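Local coordinates for putative polysaccharide biosynthesis protein with aminopeptidase-like domain (Clostridium acetobutylicum, PDB 3K9T) that binds one zinc ion per subunit and probably takes part in making modified polysaccharides, with no peptidase activity expected despite its aminopeptidase-like domain, at residues H54-G59 against L167-Y172; F63-P68 against G230-L235; A270-I275 against Y351-N356; E389-W394 against R417-A422. All blocks are in the same frame, centred on the assembly; numbering follows the deposited sequence.

In the fold
Followed from the N terminus, the chain enters strand 52-57 at one border of the mixed sheet, runs through the insert region and returns along strand 166-174; contact 1 closes this excursion. Contact 2 opens at residues 63-68, early in the insert, and closes on helix 229-237, so it crosses contact 1. The two touch where Gly59 N and Ser58 OG probably bond to the carbonyl oxygens of Val67 and Pro68. Contact 3 follows in series, joining helices 271-282 and 336-355 of the aminopeptidase-like region. Contact 4 closes a short loop within the winged helix-turn-helix region, and touches contact 3 where Tyr351 meets Arg417, Lys420 and Tyr421.

Contact 1. Residues H54-G59 against L167-Y172; sequences HEVKSG and LTYGEY
The base of the insert region is an antiparallel strand pair at the border of the mixed aminopeptidase-like sheet, where His54 and Tyr169, and then Val56 and Leu167, form hydrogen-bonded pairs on either side of the non-hydrogen-bonded pair Glu55-Thr168. Four backbone bonds stitch the strands together, the shortest running 2.7 Å from His54 N to Tyr169 O. On the face carrying His54, Val56, Leu167 and Tyr169, the phenol ring leans back over the neighbouring strand: its CG stands between backbone N and carbonyl carbon (chi1 72°). That brings the ring under His54, whose CB sits over its centre, 3.6 Å from the centroid, as a CH-pi contact. The imidazole lies toward the hydroxyl end of the phenol, nearly parallel to it at 14°, but slid so far that the rings barely overlap, with Tyr169 OH beneath the imidazole face. Val56 CG2 touches the phenol at its edge, 4.0 Å from Tyr169 CE2. Arg237, on helix 229-237, bonds to Tyr169 OH and weakly to His54 ND1, while the ring of Trp234 meets that of Tyr169 nearly at a right angle. On the other face, Glu55 bends at chi2 and lies alongside Thr168, whose OG1 donates to Glu55 OE2 over 2.7 Å, approaching from above the carboxylate plane. Ser166 and Arg39 engage OE1. With a hydroxyl on one oxygen and a hydroxyl and a guanidinium on the other, the carboxylate is held through both oxygens and is probably ionised.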
# COMPACT_ATOMS: atom_id res chain seq x y z
N HIS A 54 8.38 25.37 -38.73
CA HIS A 54 9.72 25.82 -38.37
C HIS A 54 10.76 25.02 -39.15
O HIS A 54 10.57 23.84 -39.43
CB HIS A 54 9.97 25.64 -36.86
CG HIS A 54 9.15 26.55 -35.99
ND1 HIS A 54 9.64 27.75 -35.52
CD2 HIS A 54 7.90 26.43 -35.50
CE1 HIS A 54 8.71 28.34 -34.79
NE2 HIS A 54 7.64 27.57 -34.77
N GLU A 55 11.85 25.68 -39.51
CA GLU A 55 12.94 25.01 -40.21
C GLU A 55 14.24 25.35 -39.49
O GLU A 55 14.67 26.51 -39.50
CB GLU A 55 12.99 25.43 -41.69
CG GLU A 55 11.80 25.01 -42.53
CD GLU A 55 11.81 23.56 -42.97
OE1 GLU A 55 12.88 22.92 -42.91
OE2 GLU A 55 10.76 23.06 -43.46
N VAL A 56 14.84 24.36 -38.82
CA VAL A 56 16.08 24.58 -38.07
C VAL A 56 17.26 24.06 -38.90
O VAL A 56 17.26 22.90 -39.31
CB VAL A 56 16.02 23.90 -36.69
CG1 VAL A 56 17.25 24.25 -35.87
CG2 VAL A 56 14.74 24.32 -35.97
N LYS A 57 18.24 24.92 -39.15
CA LYS A 57 19.39 24.61 -40.01
C LYS A 57 20.20 23.40 -39.54
O LYS A 57 20.45 23.22 -38.35
CB LYS A 57 20.35 25.83 -40.13
CG LYS A 57 20.07 26.79 -41.33
CD LYS A 57 21.16 27.86 -41.51
N SER A 58 20.59 22.57 -40.49
CA SER A 58 21.50 21.48 -40.16
C SER A 58 22.72 22.07 -39.48
O SER A 58 23.22 23.12 -39.90
CB SER A 58 21.97 20.78 -41.43
OG SER A 58 20.91 20.18 -42.10
N GLY A 59 23.21 21.38 -38.45
CA GLY A 59 24.38 21.83 -37.71
C GLY A 59 24.03 22.64 -36.46
O GLY A 59 24.90 22.90 -35.67
N LEU A 167 15.63 21.03 -40.65
CA LEU A 167 14.71 20.11 -40.00
C LEU A 167 13.38 20.81 -39.77
O LEU A 167 13.33 21.87 -39.13
CB LEU A 167 15.30 19.63 -38.65
CG LEU A 167 14.46 18.69 -37.76
CD1 LEU A 167 15.35 17.71 -37.01
CD2 LEU A 167 13.61 19.46 -36.82
N THR A 168 12.32 20.21 -40.30
CA THR A 168 10.96 20.74 -40.21
C THR A 168 10.24 20.28 -38.96
O THR A 168 10.29 19.08 -38.64
CB THR A 168 10.09 20.28 -41.40
OG1 THR A 168 10.81 20.50 -42.62
CG2 THR A 168 8.73 21.04 -41.40
N TYR A 169 9.62 21.22 -38.25
CA TYR A 169 8.61 20.85 -37.25
C TYR A 169 7.44 21.82 -37.32
O TYR A 169 7.61 22.98 -37.69
CB TYR A 169 9.14 20.70 -35.81
CG TYR A 169 9.54 21.96 -35.08
CD1 TYR A 169 8.62 22.70 -34.39
CD2 TYR A 169 10.84 22.36 -35.01
CE1 TYR A 169 8.98 23.80 -33.70
CE2 TYR A 169 11.21 23.48 -34.31
CZ TYR A 169 10.28 24.19 -33.65
OH TYR A 169 10.66 25.33 -32.97
N GLY A 170 6.25 21.31 -37.01
CA GLY A 170 5.02 22.12 -37.01
C GLY A 170 4.43 22.31 -35.62
O GLY A 170 4.55 21.45 -34.75
N GLU A 171 3.72 23.40 -35.43
CA GLU A 171 3.21 23.75 -34.11
C GLU A 171 1.91 24.56 -34.21
O GLU A 171 1.78 25.47 -35.05
CB GLU A 171 4.29 24.56 -33.41
CG GLU A 171 4.02 25.01 -32.02
CD GLU A 171 5.26 25.69 -31.40
OE1 GLU A 171 6.30 25.81 -32.08
OE2 GLU A 171 5.21 26.06 -30.22
N TYR A 172 0.94 24.22 -33.37
CA TYR A 172 -0.32 24.95 -33.31
C TYR A 172 -0.63 25.26 -31.85
O TYR A 172 -0.53 24.37 -31.00
CB TYR A 172 -1.44 24.14 -33.94
CG TYR A 172 -2.80 24.79 -33.84
CD1 TYR A 172 -2.99 26.12 -34.20
CD2 TYR A 172 -3.91 24.05 -33.45
CE1 TYR A 172 -4.24 26.69 -34.11
CE2 TYR A 172 -5.16 24.61 -33.37
CZ TYR A 172 -5.32 25.93 -33.71
OH TYR A 172 -6.57 26.47 -33.63

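Contact 2. Residues F63-P68 against G230-L235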
# COMPACT_ATOMS: atom_id res chain seq x y z
N PHE A 63 20.64 21.48 -27.41
CA PHE A 63 21.24 20.89 -26.22
C PHE A 63 22.45 20.04 -26.70
O PHE A 63 23.26 20.53 -27.47
CB PHE A 63 20.23 20.09 -25.36
CG PHE A 63 19.09 20.93 -24.82
CD1 PHE A 63 19.33 22.14 -24.18
CD2 PHE A 63 17.78 20.51 -24.95
CE1 PHE A 63 18.27 22.90 -23.67
CE2 PHE A 63 16.73 21.27 -24.45
CZ PHE A 63 16.98 22.46 -23.82
N ASP A 64 22.51 18.77 -26.30
CA ASP A 64 23.66 17.92 -26.63
C ASP A 64 23.63 17.42 -28.05
O ASP A 64 24.60 16.85 -28.53
CB ASP A 64 23.74 16.69 -25.70
CG ASP A 64 25.09 16.02 -25.73
OD1 ASP A 64 26.11 16.75 -25.65
OD2 ASP A 64 25.15 14.78 -25.86
N TRP A 65 22.51 17.64 -28.73
CA TRP A 65 22.37 17.13 -30.09
C TRP A 65 22.70 18.16 -31.14
O TRP A 65 22.74 19.35 -30.87
CB TRP A 65 20.95 16.59 -30.30
CG TRP A 65 20.65 15.41 -29.50
CD1 TRP A 65 20.62 15.32 -28.13
CD2 TRP A 65 20.31 14.10 -29.99
NE1 TRP A 65 20.27 14.04 -27.75
CE2 TRP A 65 20.07 13.28 -28.87
CE3 TRP A 65 20.15 13.56 -31.27
CZ2 TRP A 65 19.70 11.95 -28.99
CZ3 TRP A 65 19.79 12.22 -31.39
CH2 TRP A 65 19.57 11.44 -30.26
N THR A 66 22.94 17.66 -32.34
CA THR A 66 23.18 18.49 -33.50
C THR A 66 22.14 18.20 -34.55
O THR A 66 21.94 17.05 -34.90
CB THR A 66 24.54 18.18 -34.12
OG1 THR A 66 25.56 18.36 -33.14
CG2 THR A 66 24.79 19.08 -35.34
N VAL A 67 21.50 19.25 -35.08
CA VAL A 67 20.50 19.05 -36.12
C VAL A 67 21.18 18.40 -37.35
O VAL A 67 22.10 18.97 -37.94
CB VAL A 67 19.79 20.37 -36.49
CG1 VAL A 67 18.91 20.22 -37.76
CG2 VAL A 67 18.95 20.86 -35.32
N PRO A 68 20.72 17.21 -37.74
CA PRO A 68 21.37 16.50 -38.87
C PRO A 68 21.25 17.17 -40.25
O PRO A 68 20.54 18.15 -40.41
CB PRO A 68 20.62 15.17 -38.93
CG PRO A 68 19.23 15.48 -38.39
CD PRO A 68 19.46 16.57 -37.32
N GLY A 230 13.37 16.04 -32.95
CA GLY A 230 12.36 17.10 -33.02
C GLY A 230 11.98 17.65 -31.66
O GLY A 230 12.03 18.83 -31.46
N SER A 231 11.64 16.79 -30.71
CA SER A 231 11.31 17.24 -29.35
C SER A 231 12.48 17.95 -28.66
O SER A 231 12.28 18.96 -27.98
CB SER A 231 10.78 16.10 -28.48
OG SER A 231 11.71 15.05 -28.33
N ILE A 232 13.70 17.44 -28.87
CA ILE A 232 14.91 18.10 -28.32
C ILE A 232 15.05 19.49 -28.95
O ILE A 232 15.23 20.47 -28.25
CB ILE A 232 16.19 17.25 -28.53
CG1 ILE A 232 16.06 15.90 -27.79
CG2 ILE A 232 17.44 18.00 -28.00
CD1 ILE A 232 17.19 14.90 -28.09
N THR A 233 14.91 19.57 -30.27
CA THR A 233 14.94 20.86 -30.96
C THR A 233 13.89 21.83 -30.42
O THR A 233 14.19 23.01 -30.18
CB THR A 233 14.75 20.69 -32.46
OG1 THR A 233 15.80 19.85 -32.95
CG2 THR A 233 14.76 22.07 -33.18
N TRP A 234 12.67 21.34 -30.22
CA TRP A 234 11.62 22.20 -29.75
C TRP A 234 11.91 22.70 -28.34
O TRP A 234 11.78 23.89 -28.07
CB TRP A 234 10.26 21.51 -29.79
CG TRP A 234 9.18 22.43 -29.39
CD1 TRP A 234 8.52 23.35 -30.18
CD2 TRP A 234 8.65 22.58 -28.09
NE1 TRP A 234 7.60 24.04 -29.44
CE2 TRP A 234 7.67 23.61 -28.14
CE3 TRP A 234 8.93 21.97 -26.86
CZ2 TRP A 234 6.95 24.02 -27.02
CZ3 TRP A 234 8.21 22.37 -25.74
CH2 TRP A 234 7.23 23.39 -25.84
N LEU A 235 12.31 21.78 -27.46
CA LEU A 235 12.64 22.15 -26.07
C LEU A 235 13.79 23.18 -26.06
O LEU A 235 13.77 24.13 -25.28
CB LEU A 235 12.97 20.90 -25.22
CG LEU A 235 11.78 20.03 -24.83
CD1 LEU A 235 12.17 18.67 -24.25
CD2 LEU A 235 10.89 20.80 -23.86
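Ile232 meets Trp65 through a single methyl: CD1 stands over one face of the indole, 3.3 Å from the centroid of the five-membered ring and 15° off its normal, a close CH-pi contact. The methyl lies nearer the nitrogen side of that ring, 3.2 Å from Trp65 NE1, and the two side chains cross at about a right angle. Ile232 reaches this far because CG1 is anti to the carbonyl carbon (chi1 -62°) and the chain then extends to CD1, while the other branch, CG2, turns toward Phe63 and comes within 4.0 Å of its CD2. The phenyl ring continues along the helix and presents its edge to Leu235, with CE2 3.9 Å from Leu235 CB. Val67 makes a lighter contact, its CG2 lying 4.1 Å from Thr233 OG1, a hydroxyl already bonded to Ile229 O one helical turn earlier.

Part of the second shell comes from another copy of the protein. Trp65 NE1 is hydrogen-bonded to Glu367 O of the second subunit, a bond consistent with holding the indole in this orientation; Asp64, next to it, forms salt bridges with Lys372 and Arg373 of that same subunit. Within its own chain, the small antiparallel ladder of strands 61-62 and 65-66 rests on helix 229-237, with Gln301 of helix 299-302 touching Ile232 and Phe302 touching Leu235.

Contact 3. Residues A270-I275 against Y351-N356; sequences AEIDKI and YTIENN
Glu271 and Asn356 approach from opposite directions and meet with their flat groups steeply turned, carboxylate against amide at 68°. Asn356 ND2 donates to Glu271 OE2 over 2.9 Å in a fairly straight bond (162° at the hydrogen). The carboxylate oxygen lies in the plane of the amide, whereas the amide nitrogen comes from well above the plane of the carboxylate. Glu271 spans the gap with CG anti to its own backbone N (chi1 -167°) and an extended chain beyond. A water also donates to OE2, at 3.0 Å, and to Ile353 O, at 2.6 Å, so that one oxygen gathers two donors and is tied to the C-terminal end of the partner helix and the residue that follows. Asn356 OD1 accepts from Leu406 N, which fixes which end of the amide faces Glu271.

Both helices, 271-282 and 336-355, lean on Met247 of strand 245-250, and the contact is thus a helix-to-helix seam laid over the central sheet of the aminopeptidase-like fold. The axes of the segments 271-275 and 351-355 pass 10.5 Å apart at their closest.

Deeper in the seam the contacts become apolar. Ile275 divides its branches: CG2 slides past Thr352 in the reverse direction, 3.7 Å from its CB, while CD1 reaches across Ile353 at about a right angle, 3.6 Å from its CG1. Thr352 turns its methyl toward Ile275 and its OG1 back to Glu348 O on its own helix. Nearer the sheet, the CD1 methyls of Ile272 and Ile353 meet at 4.2 Å.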
# COMPACT_ATOMS: atom_id res chain seq x y z
N ALA A 270 0.88 12.23 -11.02
CA ALA A 270 0.64 13.64 -11.41
C ALA A 270 -0.82 13.79 -11.80
O ALA A 270 -1.51 12.79 -12.01
CB ALA A 270 1.52 14.06 -12.57
N GLU A 271 -1.30 15.02 -11.91
CA GLU A 271 -2.69 15.23 -12.23
C GLU A 271 -3.13 14.52 -13.52
O GLU A 271 -4.19 13.84 -13.52
CB GLU A 271 -3.03 16.70 -12.31
CG GLU A 271 -4.54 16.90 -12.34
CD GLU A 271 -4.97 18.34 -12.46
OE1 GLU A 271 -4.14 19.23 -12.13
OE2 GLU A 271 -6.15 18.54 -12.86
N ILE A 272 -2.30 14.60 -14.56
CA ILE A 272 -2.62 13.93 -15.83
C ILE A 272 -2.75 12.40 -15.65
O ILE A 272 -3.63 11.80 -16.22
CB ILE A 272 -1.62 14.33 -16.98
CG1 ILE A 272 -2.10 13.79 -18.33
CG2 ILE A 272 -0.21 13.84 -16.68
CD1 ILE A 272 -3.50 14.22 -18.71
N ASP A 273 -1.90 11.79 -14.83
CA ASP A 273 -1.99 10.32 -14.57
C ASP A 273 -3.30 9.98 -13.92
O ASP A 273 -3.98 9.01 -14.31
CB ASP A 273 -0.89 9.85 -13.60
CG ASP A 273 0.52 10.04 -14.16
OD1 ASP A 273 0.75 9.70 -15.34
OD2 ASP A 273 1.38 10.55 -13.40
N LYS A 274 -3.65 10.78 -12.90
CA LYS A 274 -4.86 10.57 -12.13
C LYS A 274 -6.06 10.78 -13.03
O LYS A 274 -7.04 10.03 -12.96
CB LYS A 274 -4.89 11.49 -10.90
CG LYS A 274 -3.78 11.19 -9.89
CD LYS A 274 -4.20 10.61 -8.58
CE LYS A 274 -4.46 11.74 -7.55
NZ LYS A 274 -4.27 11.28 -6.09
N ILE A 275 -5.98 11.78 -13.91
CA ILE A 275 -7.12 12.07 -14.81
C ILE A 275 -7.27 10.93 -15.82
O ILE A 275 -8.35 10.35 -15.97
CB ILE A 275 -6.96 13.41 -15.56
CG1 ILE A 275 -7.23 14.58 -14.63
CG2 ILE A 275 -7.89 13.47 -16.78
CD1 ILE A 275 -6.93 15.91 -15.30
N TYR A 351 -11.94 17.10 -21.47
CA TYR A 351 -13.11 17.51 -20.67
C TYR A 351 -12.79 17.43 -19.17
O TYR A 351 -13.15 18.32 -18.43
CB TYR A 351 -14.33 16.63 -21.00
CG TYR A 351 -15.56 16.89 -20.15
CD1 TYR A 351 -15.70 16.35 -18.86
CD2 TYR A 351 -16.61 17.66 -20.63
CE1 TYR A 351 -16.83 16.58 -18.10
CE2 TYR A 351 -17.77 17.90 -19.87
CZ TYR A 351 -17.87 17.35 -18.62
OH TYR A 351 -19.00 17.59 -17.87
N THR A 352 -12.11 16.38 -18.73
CA THR A 352 -11.80 16.22 -17.29
C THR A 352 -10.78 17.28 -16.82
O THR A 352 -10.93 17.91 -15.76
CB THR A 352 -11.32 14.78 -16.97
OG1 THR A 352 -12.27 13.83 -17.49
CG2 THR A 352 -11.17 14.56 -15.48
N ILE A 353 -9.76 17.49 -17.63
CA ILE A 353 -8.75 18.49 -17.34
C ILE A 353 -9.41 19.84 -17.13
O ILE A 353 -9.11 20.54 -16.18
CB ILE A 353 -7.74 18.62 -18.50
CG1 ILE A 353 -6.84 17.40 -18.57
CG2 ILE A 353 -6.90 19.91 -18.38
CD1 ILE A 353 -6.10 17.33 -19.91
N GLU A 354 -10.30 20.19 -18.05
CA GLU A 354 -10.94 21.50 -18.05
C GLU A 354 -11.91 21.72 -16.89
O GLU A 354 -11.95 22.80 -16.32
CB GLU A 354 -11.70 21.65 -19.36
CG GLU A 354 -10.82 21.89 -20.54
CD GLU A 354 -10.39 23.33 -20.65
OE1 GLU A 354 -11.27 24.19 -20.52
OE2 GLU A 354 -9.18 23.58 -20.86
N ASN A 355 -12.68 20.69 -16.55
CA ASN A 355 -13.70 20.77 -15.49
C ASN A 355 -13.29 20.29 -14.10
O ASN A 355 -14.16 20.15 -13.24
CB ASN A 355 -14.97 20.01 -15.93
CG ASN A 355 -15.65 20.66 -17.11
OD1 ASN A 355 -16.03 21.82 -17.04
ND2 ASN A 355 -15.83 19.91 -18.21
N ASN A 356 -12.00 20.06 -13.87
CA ASN A 356 -11.51 19.61 -12.56
C ASN A 356 -11.38 20.79 -11.60
O ASN A 356 -10.27 21.14 -11.20
CB ASN A 356 -10.15 18.89 -12.67
CG ASN A 356 -9.72 18.23 -11.35
OD1 ASN A 356 -10.56 17.88 -10.55
ND2 ASN A 356 -8.41 18.05 -11.14
O HOH W 1 -7.09 20.82 -14.49

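Contact 4. Residues E389-W394 against R417-A422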
# COMPACT_ATOMS: atom_id res chain seq x y z
N GLU A 389 -28.48 12.19 -5.64
CA GLU A 389 -28.19 12.70 -4.30
C GLU A 389 -26.90 12.19 -3.66
O GLU A 389 -26.28 12.91 -2.88
CB GLU A 389 -29.39 12.46 -3.40
CG GLU A 389 -30.01 11.07 -3.52
CD GLU A 389 -30.61 10.61 -2.21
OE1 GLU A 389 -31.03 11.49 -1.42
OE2 GLU A 389 -30.64 9.39 -1.95
N PHE A 390 -26.47 11.00 -4.03
CA PHE A 390 -25.23 10.44 -3.47
C PHE A 390 -24.03 11.24 -3.93
O PHE A 390 -23.22 11.63 -3.11
CB PHE A 390 -25.08 8.97 -3.85
CG PHE A 390 -26.24 8.16 -3.43
CD1 PHE A 390 -26.35 7.75 -2.12
CD2 PHE A 390 -27.27 7.88 -4.33
CE1 PHE A 390 -27.46 7.02 -1.70
CE2 PHE A 390 -28.38 7.15 -3.93
CZ PHE A 390 -28.47 6.72 -2.61
N ALA A 391 -23.91 11.50 -5.22
CA ALA A 391 -22.85 12.36 -5.71
C ALA A 391 -22.88 13.73 -4.97
O ALA A 391 -21.84 14.30 -4.57
CB ALA A 391 -22.99 12.58 -7.25
N MSE A 392 -24.06 14.28 -4.78
CA MSE A 392 -24.13 15.63 -4.19
C MSE A 392 -23.58 15.63 -2.79
O MSE A 392 -22.82 16.54 -2.44
CB MSE A 392 -25.56 16.18 -4.20
CG MSE A 392 -26.00 16.53 -5.58
SE MSE A 392 -27.60 17.59 -5.65
CE MSE A 392 -28.54 17.17 -3.99
N PHE A 393 -23.96 14.61 -2.00
CA PHE A 393 -23.51 14.49 -0.61
C PHE A 393 -21.99 14.37 -0.49
O PHE A 393 -21.41 14.90 0.46
CB PHE A 393 -24.17 13.31 0.10
CG PHE A 393 -25.63 13.52 0.40
CD1 PHE A 393 -26.06 14.63 1.11
CD2 PHE A 393 -26.57 12.54 0.04
CE1 PHE A 393 -27.42 14.80 1.41
CE2 PHE A 393 -27.92 12.71 0.32
CZ PHE A 393 -28.34 13.84 1.02
N TRP A 394 -21.36 13.67 -1.44
CA TRP A 394 -19.90 13.63 -1.51
C TRP A 394 -19.28 14.99 -1.78
O TRP A 394 -18.30 15.36 -1.12
CB TRP A 394 -19.42 12.69 -2.60
CG TRP A 394 -19.24 11.28 -2.17
CD1 TRP A 394 -19.92 10.21 -2.62
CD2 TRP A 394 -18.34 10.81 -1.18
NE1 TRP A 394 -19.49 9.08 -1.99
CE2 TRP A 394 -18.51 9.42 -1.10
CE3 TRP A 394 -17.41 11.43 -0.33
CZ2 TRP A 394 -17.76 8.61 -0.24
CZ3 TRP A 394 -16.68 10.64 0.54
CH2 TRP A 394 -16.86 9.24 0.59
N ARG A 417 -17.86 12.56 -14.43
CA ARG A 417 -19.00 13.39 -14.82
C ARG A 417 -20.13 13.41 -13.79
O ARG A 417 -20.81 14.40 -13.65
CB ARG A 417 -19.54 12.99 -16.17
CG ARG A 417 -18.59 13.31 -17.30
CD ARG A 417 -19.35 13.65 -18.53
NE ARG A 417 -18.48 13.79 -19.69
CZ ARG A 417 -18.75 14.57 -20.73
NH1 ARG A 417 -19.86 15.33 -20.75
NH2 ARG A 417 -17.91 14.60 -21.76
N ARG A 418 -20.32 12.32 -13.07
CA ARG A 418 -21.36 12.27 -12.03
C ARG A 418 -21.10 13.30 -10.92
O ARG A 418 -22.00 13.99 -10.42
CB ARG A 418 -21.36 10.89 -11.42
CG ARG A 418 -22.63 10.53 -10.81
CD ARG A 418 -22.61 9.09 -10.41
NE ARG A 418 -23.61 8.92 -9.39
CZ ARG A 418 -23.65 7.91 -8.53
NH1 ARG A 418 -22.72 6.98 -8.57
NH2 ARG A 418 -24.63 7.87 -7.62
N ILE A 419 -19.83 13.37 -10.54
CA ILE A 419 -19.38 14.32 -9.56
C ILE A 419 -19.52 15.74 -10.12
O ILE A 419 -20.00 16.61 -9.43
CB ILE A 419 -17.95 13.99 -9.14
CG1 ILE A 419 -17.91 12.57 -8.51
CG2 ILE A 419 -17.41 15.07 -8.23
CD1 ILE A 419 -18.91 12.35 -7.40
N LYS A 420 -19.15 15.93 -11.38
CA LYS A 420 -19.16 17.24 -12.02
C LYS A 420 -20.56 17.83 -12.10
O LYS A 420 -20.79 19.00 -11.75
CB LYS A 420 -18.57 17.10 -13.43
CG LYS A 420 -18.22 18.42 -14.10
CD LYS A 420 -19.41 19.06 -14.81
CE LYS A 420 -18.97 20.22 -15.70
NZ LYS A 420 -20.13 21.00 -16.20
N TYR A 421 -21.49 17.01 -12.56
CA TYR A 421 -22.85 17.45 -12.69
C TYR A 421 -23.49 17.65 -11.31
O TYR A 421 -24.32 18.54 -11.15
CB TYR A 421 -23.65 16.46 -13.54
CG TYR A 421 -23.19 16.39 -14.97
CD1 TYR A 421 -22.93 17.55 -15.70
CD2 TYR A 421 -23.08 15.15 -15.62
CE1 TYR A 421 -22.53 17.48 -17.02
CE2 TYR A 421 -22.65 15.07 -16.96
CZ TYR A 421 -22.39 16.24 -17.65
OH TYR A 421 -21.97 16.17 -18.96
N ALA A 422 -23.06 16.87 -10.32
CA ALA A 422 -23.57 17.08 -8.96
C ALA A 422 -23.10 18.46 -8.46
O ALA A 422 -23.89 19.23 -7.93
CB ALA A 422 -23.16 15.93 -8.02
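The helical segments 389-394 and 417-422 cross at -75° with their axes 8.5 Å apart, near enough for Ala391 and Ala422 to meet directly. Their CB methyls lie 3.4 Å apart, and the CB of Ala391 also settles 3.6 Å from the backbone Arg418 O and touches Arg418 CG and Ile419 CD1, each 4.1 Å from Ala391 CB. On the other helix, Ala422 packs in a similar way: its CB rests 3.7 Å from the backbone N of Met392, a selenomethionine, and 3.8 Å from the CG of that residue, while the selenium end of the chain leads away. Small residues at the crossing thus let methyls pack on backbone atoms.

At one side of the crossing, Arg418 carries the contact outward. With CG anti to the backbone N (chi1 -156°) and the chain extended to NE, the guanidinium arrives beside Phe390, NH2 lying 4.0 Å from Phe390 CB. Asp388, just before the first helix, takes Arg418 NE in a salt bridge, which holds the guanidinium there. Ile419 belongs also to the interior, touching Ala409 and Ser412 of helix 405-412. These helices form part of the permutated winged helix-turn-helix region. The Phe390 ring also meets Trp295 of the third subunit edge-to-face. The chemistry divides accordingly: the crossing itself depends on shape and apolar packing, while the charged link between Arg418 and Asp388 ties the start of one helix to the side of the other.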